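Local coordinates for uncharacterized protein MTH_862 (Methanothermobacter thermautotrophicus, PDB 2R47) that is of unknown function, a small archaeal protein of the DUF2124 family built on a mixed beta sheet with flanking helices and found as a two-chain assembly, at residues T60-S63 and K64-K67; M128-A132 and G133-L137. All coordinates share one frame; numbering follows the deposited sequence.

Interaction 1: T60-S63 and K64-K67; sequences TDFS and KARK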
loop_
_atom_site.group_PDB
_atom_site.type_symbol
_atom_site.label_atom_id
_atom_site.label_comp_id
_atom_site.label_asym_id
_atom_site.label_seq_id
_atom_site.Cartn_x
_atom_site.Cartn_y
_atom_site.Cartn_z
ATOM N N THR A 60 -3.894 15.935 9.602
ATOM C CA THR A 60 -5.173 16.640 9.423
ATOM C C THR A 60 -4.921 18.030 8.793
ATOM O O THR A 60 -5.695 18.955 8.987
ATOM C CB THR A 60 -5.967 16.756 10.751
ATOM O OG1 THR A 60 -5.161 17.439 11.721
ATOM C CG2 THR A 60 -6.332 15.365 11.299
ATOM N N ASP A 61 -3.831 18.157 8.049
ATOM C CA ASP A 61 -3.458 19.438 7.470
ATOM C C ASP A 61 -3.904 19.567 6.021
ATOM O O ASP A 61 -3.126 19.353 5.112
ATOM C CB ASP A 61 -1.953 19.654 7.565
ATOM C CG ASP A 61 -1.556 21.088 7.294
ATOM O OD1 ASP A 61 -2.430 21.921 6.931
ATOM O OD2 ASP A 61 -0.365 21.381 7.476
ATOM N N PHE A 62 -5.133 20.039 5.848
ATOM C CA PHE A 62 -5.744 20.249 4.540
ATOM C C PHE A 62 -4.945 21.198 3.653
ATOM O O PHE A 62 -4.847 21.010 2.448
ATOM C CB PHE A 62 -7.146 20.765 4.822
ATOM C CG PHE A 62 -8.003 20.926 3.641
ATOM C CD1 PHE A 62 -8.098 19.919 2.675
ATOM C CD2 PHE A 62 -8.802 22.082 3.515
ATOM C CE1 PHE A 62 -8.961 20.058 1.576
ATOM C CE2 PHE A 62 -9.669 22.233 2.409
ATOM C CZ PHE A 62 -9.724 21.228 1.438
ATOM N N SER A 63 -4.354 22.233 4.256
ATOM C CA SER A 63 -3.550 23.197 3.510
ATOM C C SER A 63 -2.335 22.582 2.824
ATOM O O SER A 63 -1.857 23.150 1.827
ATOM C CB SER A 63 -3.130 24.380 4.411
ATOM O OG SER A 63 -2.056 24.007 5.282
ATOM N N LYS A 64 -1.869 21.422 3.324
ATOM C CA LYS A 64 -0.730 20.712 2.723
ATOM C C LYS A 64 -1.168 19.561 1.783
ATOM O O LYS A 64 -0.336 18.780 1.310
ATOM C CB LYS A 64 0.224 20.173 3.807
ATOM C CG LYS A 64 1.170 21.243 4.457
ATOM C CD LYS A 64 2.248 21.764 3.481
ATOM C CE LYS A 64 3.345 20.725 3.166
ATOM N NZ LYS A 64 3.876 20.819 1.751
ATOM N N ALA A 65 -2.473 19.483 1.474
ATOM C CA ALA A 65 -2.959 18.412 0.595
ATOM C C ALA A 65 -2.315 18.516 -0.778
ATOM O O ALA A 65 -2.056 19.629 -1.261
ATOM C CB ALA A 65 -4.464 18.445 0.500
ATOM N N ARG A 66 -2.020 17.358 -1.379
ATOM C CA ARG A 66 -1.429 17.301 -2.717
ATOM C C ARG A 66 -2.238 16.399 -3.630
ATOM O O ARG A 66 -2.839 15.377 -3.175
ATOM C CB ARG A 66 0.039 16.813 -2.660
ATOM C CG ARG A 66 0.979 17.869 -2.077
ATOM C CD ARG A 66 2.434 17.519 -2.282
ATOM N NE ARG A 66 3.284 18.643 -1.897
ATOM C CZ ARG A 66 3.828 19.532 -2.724
ATOM N NH1 ARG A 66 3.648 19.462 -4.043
ATOM N NH2 ARG A 66 4.582 20.505 -2.210
ATOM N N LYS A 67 -2.246 16.736 -4.922
ATOM C CA LYS A 67 -2.894 15.849 -5.887
ATOM C C LYS A 67 -2.233 14.462 -5.873
ATOM O O LYS A 67 -1.016 14.348 -5.772
ATOM C CB LYS A 67 -2.813 16.427 -7.309
ATOM C CG LYS A 67 -3.482 17.794 -7.405
ATOM C CD LYS A 67 -3.569 18.318 -8.847
ATOM C CE LYS A 67 -4.079 19.768 -8.802
ATOM N NZ LYS A 67 -4.380 20.286 -10.181
#
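Asp-61 OD1 is held by two groups of Ser-63: the hydroxyl OG gives it a bond of 2.7 Å, and the backbone N adds a weak one at 3.3 Å, consistent with an Asx turn. The hydroxyl comes to the syn side of OD1, 27° out of the carboxylate plane. The other oxygen, Asp-61 OD2, rests against Lys-64 CG at 3.4 Å. With CG anti to the backbone N (chi1 -166°), the carboxylate lies on the carbonyl side of Asp-61, where Ser-63 can meet it.

Two successive 3-10-type bonds carry the backbone round. Lys-64 N gives to Asp-61 O at 3.0 Å, and Ala-65 N gives to Phe-62 O at the same length. Lys-64 meets Asp-61 through its aliphatic CG, and its backbone O bonds to Tyr-73 OH of the second subunit. Phe-62 CD1 lies 4.5 Å from Ala-65 CB.

Without the carboxylate, as with an alanine here, the Ser-63 hydroxyl would probably lose its acceptor and Lys-64 CG its neighbour, while the backbone bonds could remain. The turn thus pairs a polar side, where the serine hydroxyl is the main partner of the carboxylate, with an apolar side on which Phe-62 meets Leu-109 and Ala-113 of helix 103-113 and Ala-65 meets strand 53-58.

Interaction 2: M128-A132 and G133-L137; sequences MFARA and GWYEL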
loop_
_atom_site.group_PDB
_atom_site.type_symbol
_atom_site.label_atom_id
_atom_site.label_comp_id
_atom_site.label_asym_id
_atom_site.label_seq_id
_atom_site.Cartn_x
_atom_site.Cartn_y
_atom_site.Cartn_z
ATOM N N MET A 128 -9.239 -0.825 13.258
ATOM C CA MET A 128 -8.601 0.255 14.001
ATOM C C MET A 128 -9.608 1.289 14.460
ATOM O O MET A 128 -9.533 1.753 15.605
ATOM C CB MET A 128 -7.525 0.935 13.126
ATOM C CG MET A 128 -6.479 1.710 13.898
ATOM S SD MET A 128 -5.396 0.647 14.901
ATOM C CE MET A 128 -4.735 -0.457 13.633
ATOM N N PHE A 129 -10.515 1.715 13.585
ATOM C CA PHE A 129 -11.414 2.781 13.994
ATOM C C PHE A 129 -12.376 2.381 15.125
ATOM O O PHE A 129 -12.601 3.156 16.066
ATOM C CB PHE A 129 -12.209 3.314 12.826
ATOM C CG PHE A 129 -11.393 4.133 11.875
ATOM C CD1 PHE A 129 -10.644 5.193 12.347
ATOM C CD2 PHE A 129 -11.403 3.851 10.522
ATOM C CE1 PHE A 129 -9.883 6.006 11.441
ATOM C CE2 PHE A 129 -10.660 4.641 9.621
ATOM C CZ PHE A 129 -9.897 5.692 10.105
ATOM N N ALA A 130 -13.001 1.220 14.994
ATOM C CA ALA A 130 -13.888 0.711 16.054
ATOM C C ALA A 130 -13.122 0.640 17.401
ATOM O O ALA A 130 -13.617 1.068 18.456
ATOM C CB ALA A 130 -14.368 -0.661 15.681
ATOM N N ARG A 131 -11.919 0.096 17.332
ATOM C CA ARG A 131 -11.086 -0.128 18.537
ATOM C C ARG A 131 -10.699 1.175 19.240
ATOM O O ARG A 131 -10.624 1.239 20.466
ATOM C CB ARG A 131 -9.879 -0.990 18.182
ATOM C CG ARG A 131 -10.313 -2.400 17.776
ATOM C CD ARG A 131 -9.203 -3.188 17.148
ATOM N NE ARG A 131 -8.034 -3.274 18.008
ATOM C CZ ARG A 131 -6.783 -3.239 17.564
ATOM N NH1 ARG A 131 -6.541 -3.086 16.248
ATOM N NH2 ARG A 131 -5.785 -3.320 18.444
ATOM N N ALA A 132 -10.525 2.238 18.456
ATOM C CA ALA A 132 -10.161 3.539 18.985
ATOM C C ALA A 132 -11.357 4.318 19.586
ATOM O O ALA A 132 -11.195 5.387 20.183
ATOM C CB ALA A 132 -9.490 4.345 17.871
ATOM N N GLY A 133 -12.557 3.774 19.434
ATOM C CA GLY A 133 -13.785 4.443 19.874
ATOM C C GLY A 133 -14.391 5.361 18.812
ATOM O O GLY A 133 -15.389 6.060 19.077
ATOM N N TRP A 134 -13.818 5.356 17.594
ATOM C CA TRP A 134 -14.154 6.396 16.618
ATOM C C TRP A 134 -15.541 6.249 16.010
ATOM O O TRP A 134 -16.057 7.222 15.443
ATOM C CB TRP A 134 -13.067 6.597 15.537
ATOM C CG TRP A 134 -11.876 7.393 15.998
ATOM C CD1 TRP A 134 -11.442 7.551 17.288
ATOM C CD2 TRP A 134 -10.971 8.144 15.184
ATOM N NE1 TRP A 134 -10.332 8.326 17.327
ATOM C CE2 TRP A 134 -10.012 8.711 16.049
ATOM C CE3 TRP A 134 -10.864 8.378 13.807
ATOM C CZ2 TRP A 134 -8.945 9.494 15.584
ATOM C CZ3 TRP A 134 -9.814 9.194 13.343
ATOM C CH2 TRP A 134 -8.873 9.721 14.226
ATOM N N TYR A 135 -16.173 5.075 16.139
ATOM C CA TYR A 135 -17.545 4.945 15.621
ATOM C C TYR A 135 -18.500 5.740 16.489
ATOM O O TYR A 135 -19.554 6.168 16.021
ATOM C CB TYR A 135 -18.034 3.489 15.565
ATOM C CG TYR A 135 -17.370 2.579 14.532
ATOM C CD1 TYR A 135 -16.441 3.074 13.605
ATOM C CD2 TYR A 135 -17.709 1.223 14.477
ATOM C CE1 TYR A 135 -15.842 2.219 12.656
ATOM C CE2 TYR A 135 -17.145 0.378 13.518
ATOM C CZ TYR A 135 -16.195 0.883 12.628
ATOM O OH TYR A 135 -15.638 0.031 11.697
ATOM N N GLU A 136 -18.134 5.923 17.765
ATOM C CA GLU A 136 -18.952 6.731 18.684
ATOM C C GLU A 136 -18.615 8.222 18.623
ATOM O O GLU A 136 -19.462 9.048 18.924
ATOM C CB GLU A 136 -18.890 6.179 20.110
ATOM C CG GLU A 136 -19.333 4.720 20.166
ATOM C CD GLU A 136 -19.707 4.259 21.564
ATOM O OE1 GLU A 136 -20.168 5.099 22.370
ATOM O OE2 GLU A 136 -19.558 3.049 21.853
ATOM N N LEU A 137 -17.398 8.556 18.207
ATOM C CA LEU A 137 -16.906 9.931 18.214
ATOM C C LEU A 137 -17.157 10.634 16.904
ATOM O O LEU A 137 -17.241 11.850 16.896
ATOM C CB LEU A 137 -15.398 9.999 18.535
ATOM C CG LEU A 137 -14.909 9.301 19.825
ATOM C CD1 LEU A 137 -13.467 9.612 19.981
ATOM C CD2 LEU A 137 -15.670 9.759 21.021
HETATM O O HOH W 1 -12.908 -0.242 12.530
HETATM O O HOH W 2 -16.009 2.795 18.090
#
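Phe-129 and Ala-130 hold the chain after helix 128-131 in a Schellman motif: Trp-134 N returns to Phe-129 O at 2.9 Å, and Gly-133 N to Ala-130 O at 3.1 Å. Gly-133 has the positive phi (88°) of this motif and also stands at the N-cap of helix 134-137, where its O accepts Glu-136 N.

Phe-129 CE1 reaches Trp-134 CE3 at 3.5 Å. The two rings form an offset pair with little overlap, the planes 22° from parallel. Phe-129 also meets the ring of Phe-140, and Trp-134 continues onto Ile-103 and Val-106 of helix 103-113. Ala-132 CB makes an off-centre CH-pi contact with the five-membered ring of Trp-134.

Tyr-135 folds back along helix 128-131, its CG beside the backbone N (chi1 -69°). Ala-130 CB then sits over one face of the phenol ring, 4.0 Å from its centroid, while Phe-129 CB touches Tyr-135 CE1 at 3.8 Å. A water joins Ala-130 N, 2.9 Å away, to Tyr-135 OH. A second water accepts from Tyr-135 N and donates to Ala-130 O. That carbonyl oxygen is therefore gripped twice, by Gly-133 N and by water. Direct bonds fix the turn of the backbone, and the two waters add polar links between Ala-130 and Tyr-135 beside their apolar ring contact.

How the interactions relate
Along the chain, interaction 1 comes first. It forms the turn between strand 53-58 and strand 66-71, neighbouring antiparallel strands of the sheet. Interaction 2 follows later, after strand 118-125, and joins helix 128-131 to helix 134-137 on the way to the outermost strand, 142-154. The two are in series: neither nests in the other and they do not cross. The centres of interactions 1 and 2 lie about 23 Å apart. The nearest atoms of interactions 1 and 2 are about 7 Å apart, with no touch. Helix 103-113 relates them, since Phe-62 of the first and Trp-134 of the second both pack on it. Each also reaches the second subunit, through Lys-64 and Tyr-135.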